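Local coordinates for 11S globulin subunit beta (Cucurbita maxima, PDB 2E9Q), which serves as a seed storage protein, a nutrient reservoir of the 11S globulin family built from two cupin domains, hexameric in its mature form, at residues S81-L86 and A161-V166; R96-P101 and V138-V143; N342-M347 and F399-N404. One frame throughout, in Å; residues are numbered along the deposited sequence.

Overall arrangement
Contact 1 is wholly buried; contacts 2 and 3 are mostly so but include partly exposed loop residues. Contacts 1 and 2 lie in the N-terminal cupin region, contact 3 in the C-terminal one. Contacts 1 and 3 correspond, each joining the fourth and fifth strands across its sheet; contact 2 brings strand 93-98 of one sheet against the end of strand 135-139 of the other. Lys85 N lies 2.8 Å from Val139 O, a probable hydrogen bond linking contacts 1 and 2. Contacts 1 and 3 meet where Leu86 CB is 3.9 Å from Phe399 CD2. Contact 1 has weak backbone bonding and van der Waals touches, contact 2 aliphatic packing and an arginine bond, contact 3 several short hydrogen bonds.

Contact 1 of 3, residues S81-L86 and A161-V166; sequences SNAPKL and ADTRNV
Lys85 and Ala161 form an antiparallel, non-hydrogen-bonded pair with their CA atoms 4.6 Å apart, and the backbone contacts follow from it. Pro84 O receives the Asp162 N-H in a weak bond of 3.4 Å at 162°, and the same oxygen has a CA-H...O contact with Ala161 CA at 3.5 Å.

Van der Waals contacts are made within this pair and on toward the loop. Lys85 CG lies against Ala161 CB at 3.8 Å, and beyond it the extended lysine chain leads away from the partner strand. Ala83 CB rests on Asp162 O at 3.4 Å, a carbonyl that Pro84 CD also reaches. Asn165, with CG anti to the backbone N (chi1 -174°), runs slantwise across the Pro84 ring, its CB 3.6 Å from Pro84 CD.

Polar side-chain bonds shape the loop as it leaves the strand. Asp162 OD1 accepts Arg164 N at 3.1 Å from well above the carboxylate plane, an Asx turn. The Asn165 amide is held from outside, ND2 giving to Val320 O and OD1 taking from Ala167 N.

Strands 85-91 and 155-162 are neighbours in an antiparallel sheet of the N-terminal cupin domain, and the pairing at their ends belongs to its jelly-roll barrel.

Contact 2 of 3, residues R96-P101 and V138-V143; sequences RGIAIP and VVPAGV
The Arg96 guanidinium meets Val138 O with its edge and carries Ile98 CG2 on one face, 4.2 Å above the plane and over its centre. The NH2-to-Val138 O bond is short and straight, 2.8 Å at 170°. The oxygen lies in the guanidinium plane, whereas the donor stands 46° out of the carbonyl plane. Val139 CG2 also borders the edge, 3.4 Å from Arg96 NH2. NH1 donates to Leu286 O, a second bond that fixes the group's rotation. Replacing Arg96 by a leucine would probably leave Val138 O and Leu286 O without this donor and Ile98 CG2 without the flat surface beneath it.

Farther along, aliphatic groups take over. Ile98 and Val143 cross at about a right angle, and their CG1 atoms are tight at 3.3 Å. With CG1 anti to the backbone N (chi1 177°), Ile98 sends CD1 to Pro140 CD at 3.9 Å. The other branch of Val143, CG2, touches Pro101 CD at 3.9 Å. Val143 closes a type II turn that begins at Pro140, with Gly142 in its third position. At the turn, Gly142 O is hydrogen-bonded to Tyr339 OH of the second subunit.

Strand 135-139 runs beside strand 85-91, and Val138 packs on helix 317-320; strand 93-98 pairs with strands 129-132 and 145-149 in the other sheet.

Contact 3 of 3, residues N342-M347 and F399-N404; sequences NSHSVM and FKTNDN
Thr401 and His344 cross slantwise, and the threonine hydroxyl turns back to the histidine's backbone: OG1 accepts His344 N at 3.0 Å and 167°. That follows from chi1 of 57°, which sets OG1 between the backbone N and the carbonyl carbon. Gln169 of the third subunit binds both side chains, OE1 to Thr401 OG1 and O to His344 NE2, across the trimer interface.

On the sheet face of Ser345 and Lys400, the lysine bends at chi2 (-65°) and then runs straight, bringing NZ to Ser345 OG at 2.7 Å; Glu325 is a long, weak ion-pair partner of NZ. These residues belong to neighbouring antiparallel strands, 345-350 and 393-400, of the C-terminal cupin jelly roll.

Val346 and Phe399 form a hydrogen-bonded pair, Val346 N to Phe399 O at 2.8 Å and Phe399 N to Val346 O at 2.9 Å; their side chains lie on the opposite face. There the Phe399 ring directs an edge at Val346 O, 3.5 Å from CD1, while the ring lies nearly parallel to that of Phe160.

Beyond the paired strands, in the loops, Asn342 ND2 donates almost straight to Asn404 O at 2.7 Å, with the acceptor in the amide plane.

Contact 1 of 3, residues S81-L86 and A161-V166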
loop_
_atom_site.group_PDB
_atom_site.type_symbol
_atom_site.label_atom_id
_atom_site.label_comp_id
_atom_site.label_asym_id
_atom_site.label_seq_id
_atom_site.Cartn_x
_atom_site.Cartn_y
_atom_site.Cartn_z
ATOM N N SER A 81 13.202 -11.402 10.734
ATOM C CA SER A 81 12.688 -10.074 11.046
ATOM C C SER A 81 11.421 -9.708 10.276
ATOM O O SER A 81 11.091 -10.323 9.249
ATOM C CB SER A 81 13.773 -9.015 10.810
ATOM O OG SER A 81 14.390 -9.175 9.552
ATOM N N ASN A 82 10.729 -8.684 10.781
ATOM C CA ASN A 82 9.477 -8.209 10.207
ATOM C C ASN A 82 9.652 -7.412 8.928
ATOM O O ASN A 82 8.677 -6.995 8.323
ATOM C CB ASN A 82 8.732 -7.354 11.238
ATOM C CG ASN A 82 9.504 -6.093 11.628
ATOM O OD1 ASN A 82 10.735 -6.088 11.674
ATOM N ND2 ASN A 82 8.776 -5.026 11.928
ATOM N N ALA A 83 10.893 -7.207 8.511
ATOM C CA ALA A 83 11.163 -6.439 7.307
ATOM C C ALA A 83 12.082 -7.180 6.342
ATOM O O ALA A 83 12.939 -7.948 6.765
ATOM C CB ALA A 83 11.785 -5.095 7.686
ATOM N N PRO A 84 11.904 -6.958 5.028
ATOM C CA PRO A 84 12.729 -7.602 3.998
ATOM C C PRO A 84 14.128 -6.985 4.068
ATOM O O PRO A 84 14.284 -5.806 4.433
ATOM C CB PRO A 84 12.040 -7.211 2.690
ATOM C CG PRO A 84 10.679 -6.738 3.101
ATOM C CD PRO A 84 10.918 -6.060 4.410
ATOM N N LYS A 85 15.136 -7.763 3.689
ATOM C CA LYS A 85 16.506 -7.285 3.726
ATOM C C LYS A 85 17.329 -7.651 2.510
ATOM O O LYS A 85 17.102 -8.672 1.846
ATOM C CB LYS A 85 17.241 -7.853 4.947
ATOM C CG LYS A 85 16.756 -7.375 6.300
ATOM C CD LYS A 85 17.399 -8.217 7.396
ATOM C CE LYS A 85 16.982 -7.759 8.783
ATOM N NZ LYS A 85 17.748 -8.471 9.846
ATOM N N LEU A 86 18.302 -6.799 2.240
ATOM C CA LEU A 86 19.251 -7.006 1.185
ATOM C C LEU A 86 20.537 -6.932 1.988
ATOM O O LEU A 86 20.635 -6.156 2.947
ATOM C CB LEU A 86 19.180 -5.887 0.158
ATOM C CG LEU A 86 18.638 -6.241 -1.225
ATOM C CD1 LEU A 86 17.664 -7.404 -1.192
ATOM C CD2 LEU A 86 18.007 -5.002 -1.788
ATOM N N ALA A 161 17.588 -2.837 5.554
ATOM C CA ALA A 161 16.250 -3.284 5.909
ATOM C C ALA A 161 15.277 -2.148 5.681
ATOM O O ALA A 161 15.558 -0.994 6.020
ATOM C CB ALA A 161 16.214 -3.724 7.366
ATOM N N ASP A 162 14.131 -2.477 5.103
ATOM C CA ASP A 162 13.112 -1.484 4.813
ATOM C C ASP A 162 11.831 -1.818 5.562
ATOM O O ASP A 162 11.143 -2.793 5.238
ATOM C CB ASP A 162 12.870 -1.438 3.306
ATOM C CG ASP A 162 11.658 -0.622 2.927
ATOM O OD1 ASP A 162 11.380 0.417 3.573
ATOM O OD2 ASP A 162 10.985 -1.025 1.953
ATOM N N THR A 163 11.525 -0.997 6.564
ATOM C CA THR A 163 10.348 -1.171 7.412
ATOM C C THR A 163 9.066 -0.662 6.785
ATOM O O THR A 163 7.981 -1.044 7.198
ATOM C CB THR A 163 10.535 -0.468 8.760
ATOM O OG1 THR A 163 10.710 0.938 8.543
ATOM C CG2 THR A 163 11.765 -1.010 9.476
ATOM N N ARG A 164 9.173 0.221 5.805
ATOM C CA ARG A 164 7.970 0.708 5.149
ATOM C C ARG A 164 7.764 -0.184 3.936
ATOM O O ARG A 164 7.554 0.281 2.817
ATOM C CB ARG A 164 8.122 2.168 4.718
ATOM C CG ARG A 164 7.993 3.160 5.863
ATOM C CD ARG A 164 7.911 4.586 5.331
ATOM N NE ARG A 164 8.003 5.562 6.407
ATOM C CZ ARG A 164 7.078 5.736 7.344
ATOM N NH1 ARG A 164 7.258 6.651 8.287
ATOM N NH2 ARG A 164 5.967 5.010 7.331
ATOM N N ASN A 165 7.863 -1.483 4.168
ATOM C CA ASN A 165 7.698 -2.441 3.099
ATOM C C ASN A 165 6.343 -3.110 3.257
ATOM O O ASN A 165 5.916 -3.415 4.374
ATOM C CB ASN A 165 8.816 -3.484 3.152
ATOM C CG ASN A 165 8.789 -4.433 1.963
ATOM O OD1 ASN A 165 7.982 -5.361 1.905
ATOM N ND2 ASN A 165 9.670 -4.192 1.004
ATOM N N VAL A 166 5.671 -3.325 2.131
ATOM C CA VAL A 166 4.363 -3.967 2.136
ATOM C C VAL A 166 4.348 -5.227 3.027
ATOM O O VAL A 166 3.353 -5.508 3.704
ATOM C CB VAL A 166 3.935 -4.335 0.690
ATOM C CG1 VAL A 166 4.901 -5.355 0.103
ATOM C CG2 VAL A 166 2.511 -4.869 0.684
#

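Contact 2 of 3, residues R96-P101 and V138-V143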
loop_
_atom_site.group_PDB
_atom_site.type_symbol
_atom_site.label_atom_id
_atom_site.label_comp_id
_atom_site.label_asym_id
_atom_site.label_seq_id
_atom_site.Cartn_x
_atom_site.Cartn_y
_atom_site.Cartn_z
ATOM N N ARG A 96 25.582 -19.622 3.854
ATOM C CA ARG A 96 24.356 -19.191 4.502
ATOM C C ARG A 96 23.300 -20.283 4.401
ATOM O O ARG A 96 23.373 -21.170 3.541
ATOM C CB ARG A 96 23.831 -17.927 3.818
ATOM C CG ARG A 96 23.412 -18.162 2.367
ATOM C CD ARG A 96 23.109 -16.884 1.575
ATOM N NE ARG A 96 22.058 -16.074 2.180
ATOM C CZ ARG A 96 21.071 -15.485 1.507
ATOM N NH1 ARG A 96 20.977 -15.614 0.195
ATOM N NH2 ARG A 96 20.191 -14.733 2.151
ATOM N N GLY A 97 22.314 -20.201 5.282
ATOM C CA GLY A 97 21.219 -21.143 5.273
ATOM C C GLY A 97 19.949 -20.319 5.386
ATOM O O GLY A 97 19.762 -19.597 6.369
ATOM N N ILE A 98 19.085 -20.398 4.384
ATOM C CA ILE A 98 17.849 -19.639 4.416
ATOM C C ILE A 98 16.666 -20.491 3.981
ATOM O O ILE A 98 16.452 -20.735 2.793
ATOM C CB ILE A 98 17.954 -18.362 3.546
ATOM C CG1 ILE A 98 16.615 -17.631 3.538
ATOM C CG2 ILE A 98 18.418 -18.710 2.145
ATOM C CD1 ILE A 98 16.668 -16.252 2.893
ATOM N N ALA A 99 15.894 -20.915 4.975
ATOM C CA ALA A 99 14.727 -21.773 4.800
ATOM C C ALA A 99 13.668 -21.418 3.751
ATOM O O ALA A 99 13.426 -22.201 2.831
ATOM C CB ALA A 99 14.043 -21.967 6.154
ATOM N N ILE A 100 13.044 -20.250 3.896
ATOM C CA ILE A 100 11.961 -19.791 3.019
ATOM C C ILE A 100 10.808 -20.810 3.012
ATOM O O ILE A 100 10.868 -21.853 2.355
ATOM C CB ILE A 100 12.441 -19.448 1.554
ATOM C CG1 ILE A 100 11.310 -19.699 0.552
ATOM C CG2 ILE A 100 13.700 -20.197 1.193
ATOM C CD1 ILE A 100 10.089 -18.842 0.766
ATOM N N PRO A 101 9.731 -20.495 3.760
ATOM C CA PRO A 101 8.496 -21.260 3.962
ATOM C C PRO A 101 7.881 -21.951 2.754
ATOM O O PRO A 101 7.910 -21.439 1.631
ATOM C CB PRO A 101 7.551 -20.234 4.583
ATOM C CG PRO A 101 8.079 -18.921 4.078
ATOM C CD PRO A 101 9.553 -19.118 4.249
ATOM N N VAL A 138 19.621 -11.810 -0.614
ATOM C CA VAL A 138 18.263 -11.398 -0.320
ATOM C C VAL A 138 17.726 -12.198 0.862
ATOM O O VAL A 138 18.017 -13.384 1.004
ATOM C CB VAL A 138 17.342 -11.627 -1.549
ATOM C CG1 VAL A 138 15.875 -11.335 -1.191
ATOM C CG2 VAL A 138 17.804 -10.750 -2.701
ATOM N N VAL A 139 16.953 -11.538 1.716
ATOM C CA VAL A 139 16.345 -12.211 2.850
ATOM C C VAL A 139 14.933 -11.663 3.001
ATOM O O VAL A 139 14.740 -10.575 3.541
ATOM C CB VAL A 139 17.119 -11.965 4.163
ATOM C CG1 VAL A 139 16.481 -12.762 5.291
ATOM C CG2 VAL A 139 18.572 -12.358 4.000
ATOM N N PRO A 140 13.920 -12.403 2.509
ATOM C CA PRO A 140 12.533 -11.928 2.624
ATOM C C PRO A 140 12.132 -11.811 4.083
ATOM O O PRO A 140 12.740 -12.439 4.958
ATOM C CB PRO A 140 11.723 -13.010 1.906
ATOM C CG PRO A 140 12.696 -13.573 0.909
ATOM C CD PRO A 140 13.985 -13.646 1.721
ATOM N N ALA A 141 11.098 -11.019 4.337
ATOM C CA ALA A 141 10.599 -10.827 5.686
ATOM C C ALA A 141 10.015 -12.127 6.254
ATOM O O ALA A 141 9.361 -12.883 5.542
ATOM C CB ALA A 141 9.536 -9.736 5.687
ATOM N N GLY A 142 10.249 -12.366 7.543
ATOM C CA GLY A 142 9.742 -13.560 8.197
ATOM C C GLY A 142 10.574 -14.816 7.974
ATOM O O GLY A 142 10.273 -15.881 8.511
ATOM N N VAL A 143 11.630 -14.694 7.188
ATOM C CA VAL A 143 12.483 -15.831 6.897
ATOM C C VAL A 143 13.743 -15.812 7.754
ATOM O O VAL A 143 14.454 -14.804 7.798
ATOM C CB VAL A 143 12.890 -15.826 5.410
ATOM C CG1 VAL A 143 13.814 -16.981 5.121
ATOM C CG2 VAL A 143 11.643 -15.884 4.537
#

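Contact 3 of 3, residues N342-M347 and F399-N404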
loop_
_atom_site.group_PDB
_atom_site.type_symbol
_atom_site.label_atom_id
_atom_site.label_comp_id
_atom_site.label_asym_id
_atom_site.label_seq_id
_atom_site.Cartn_x
_atom_site.Cartn_y
_atom_site.Cartn_z
ATOM N N ASN A 342 11.331 6.804 -8.962
ATOM C CA ASN A 342 10.446 5.939 -8.210
ATOM C C ASN A 342 10.943 5.327 -6.911
ATOM O O ASN A 342 10.318 4.398 -6.405
ATOM C CB ASN A 342 9.957 4.826 -9.130
ATOM C CG ASN A 342 11.084 3.934 -9.592
ATOM O OD1 ASN A 342 12.238 4.359 -9.659
ATOM N ND2 ASN A 342 10.756 2.694 -9.926
ATOM N N SER A 343 12.057 5.809 -6.366
ATOM C CA SER A 343 12.499 5.262 -5.088
ATOM C C SER A 343 13.549 6.090 -4.371
ATOM O O SER A 343 14.112 7.033 -4.930
ATOM C CB SER A 343 13.026 3.836 -5.252
ATOM O OG SER A 343 14.327 3.833 -5.792
ATOM N N HIS A 344 13.779 5.736 -3.112
ATOM C CA HIS A 344 14.788 6.399 -2.314
ATOM C C HIS A 344 16.055 5.644 -2.652
ATOM O O HIS A 344 16.001 4.498 -3.124
ATOM C CB HIS A 344 14.484 6.257 -0.822
ATOM C CG HIS A 344 13.170 6.841 -0.422
ATOM N ND1 HIS A 344 12.913 8.195 -0.470
ATOM C CD2 HIS A 344 12.032 6.255 0.019
ATOM C CE1 HIS A 344 11.672 8.417 -0.076
ATOM N NE2 HIS A 344 11.116 7.257 0.226
ATOM N N SER A 345 17.197 6.266 -2.418
ATOM C CA SER A 345 18.449 5.615 -2.723
ATOM C C SER A 345 19.345 5.738 -1.502
ATOM O O SER A 345 19.813 6.830 -1.168
ATOM C CB SER A 345 19.074 6.275 -3.956
ATOM O OG SER A 345 20.284 5.635 -4.329
ATOM N N VAL A 346 19.573 4.615 -0.832
ATOM C CA VAL A 346 20.393 4.600 0.369
ATOM C C VAL A 346 21.820 4.137 0.063
ATOM O O VAL A 346 22.107 2.938 -0.026
ATOM C CB VAL A 346 19.732 3.704 1.435
ATOM C CG1 VAL A 346 20.425 3.853 2.766
ATOM C CG2 VAL A 346 18.260 4.073 1.562
ATOM N N MET A 347 22.711 5.113 -0.089
ATOM C CA MET A 347 24.110 4.854 -0.420
ATOM C C MET A 347 25.085 4.605 0.723
ATOM O O MET A 347 25.244 5.437 1.612
ATOM C CB MET A 347 24.655 6.000 -1.269
ATOM C CG MET A 347 26.140 5.893 -1.529
ATOM S SD MET A 347 26.766 7.200 -2.571
ATOM C CE MET A 347 26.022 6.799 -4.030
ATOM N N PHE A 399 21.230 0.978 -1.992
ATOM C CA PHE A 399 19.995 0.210 -1.890
ATOM C C PHE A 399 18.793 1.058 -2.304
ATOM O O PHE A 399 18.700 2.237 -1.942
ATOM C CB PHE A 399 19.800 -0.304 -0.461
ATOM C CG PHE A 399 20.968 -1.073 0.061
ATOM C CD1 PHE A 399 21.986 -0.430 0.761
ATOM C CD2 PHE A 399 21.066 -2.448 -0.164
ATOM C CE1 PHE A 399 23.094 -1.143 1.239
ATOM C CE2 PHE A 399 22.165 -3.176 0.303
ATOM C CZ PHE A 399 23.183 -2.522 1.008
ATOM N N LYS A 400 17.887 0.441 -3.061
ATOM C CA LYS A 400 16.687 1.094 -3.563
ATOM C C LYS A 400 15.445 0.527 -2.889
ATOM O O LYS A 400 15.355 -0.675 -2.651
ATOM C CB LYS A 400 16.574 0.882 -5.075
ATOM C CG LYS A 400 17.846 1.191 -5.851
ATOM C CD LYS A 400 18.242 2.661 -5.783
ATOM C CE LYS A 400 19.533 2.882 -6.552
ATOM N NZ LYS A 400 19.953 4.301 -6.607
ATOM N N THR A 401 14.488 1.398 -2.588
ATOM C CA THR A 401 13.243 0.989 -1.954
ATOM C C THR A 401 12.170 0.677 -3.002
ATOM O O THR A 401 11.001 1.016 -2.825
ATOM C CB THR A 401 12.712 2.089 -1.046
ATOM O OG1 THR A 401 12.548 3.279 -1.819
ATOM C CG2 THR A 401 13.687 2.359 0.105
ATOM N N ASN A 402 12.584 0.062 -4.106
ATOM C CA ASN A 402 11.673 -0.328 -5.178
ATOM C C ASN A 402 12.340 -1.515 -5.893
ATOM O O ASN A 402 13.568 -1.635 -5.872
ATOM C CB ASN A 402 11.476 0.826 -6.162
ATOM C CG ASN A 402 10.198 0.689 -6.969
ATOM O OD1 ASN A 402 9.127 1.106 -6.530
ATOM N ND2 ASN A 402 10.299 0.090 -8.149
ATOM N N ASP A 403 11.557 -2.395 -6.515
ATOM C CA ASP A 403 12.171 -3.530 -7.200
ATOM C C ASP A 403 12.809 -3.112 -8.516
ATOM O O ASP A 403 13.512 -3.896 -9.148
ATOM C CB ASP A 403 11.167 -4.678 -7.436
ATOM C CG ASP A 403 10.032 -4.317 -8.396
ATOM O OD1 ASP A 403 10.116 -3.330 -9.152
ATOM O OD2 ASP A 403 9.036 -5.064 -8.405
ATOM N N ASN A 404 12.582 -1.866 -8.914
ATOM C CA ASN A 404 13.138 -1.365 -10.166
ATOM C C ASN A 404 13.359 0.158 -10.188
ATOM O O ASN A 404 12.574 0.903 -10.786
ATOM C CB ASN A 404 12.220 -1.770 -11.325
ATOM C CG ASN A 404 12.688 -1.216 -12.650
ATOM O OD1 ASN A 404 13.847 -1.396 -13.038
ATOM N ND2 ASN A 404 11.793 -0.534 -13.356
#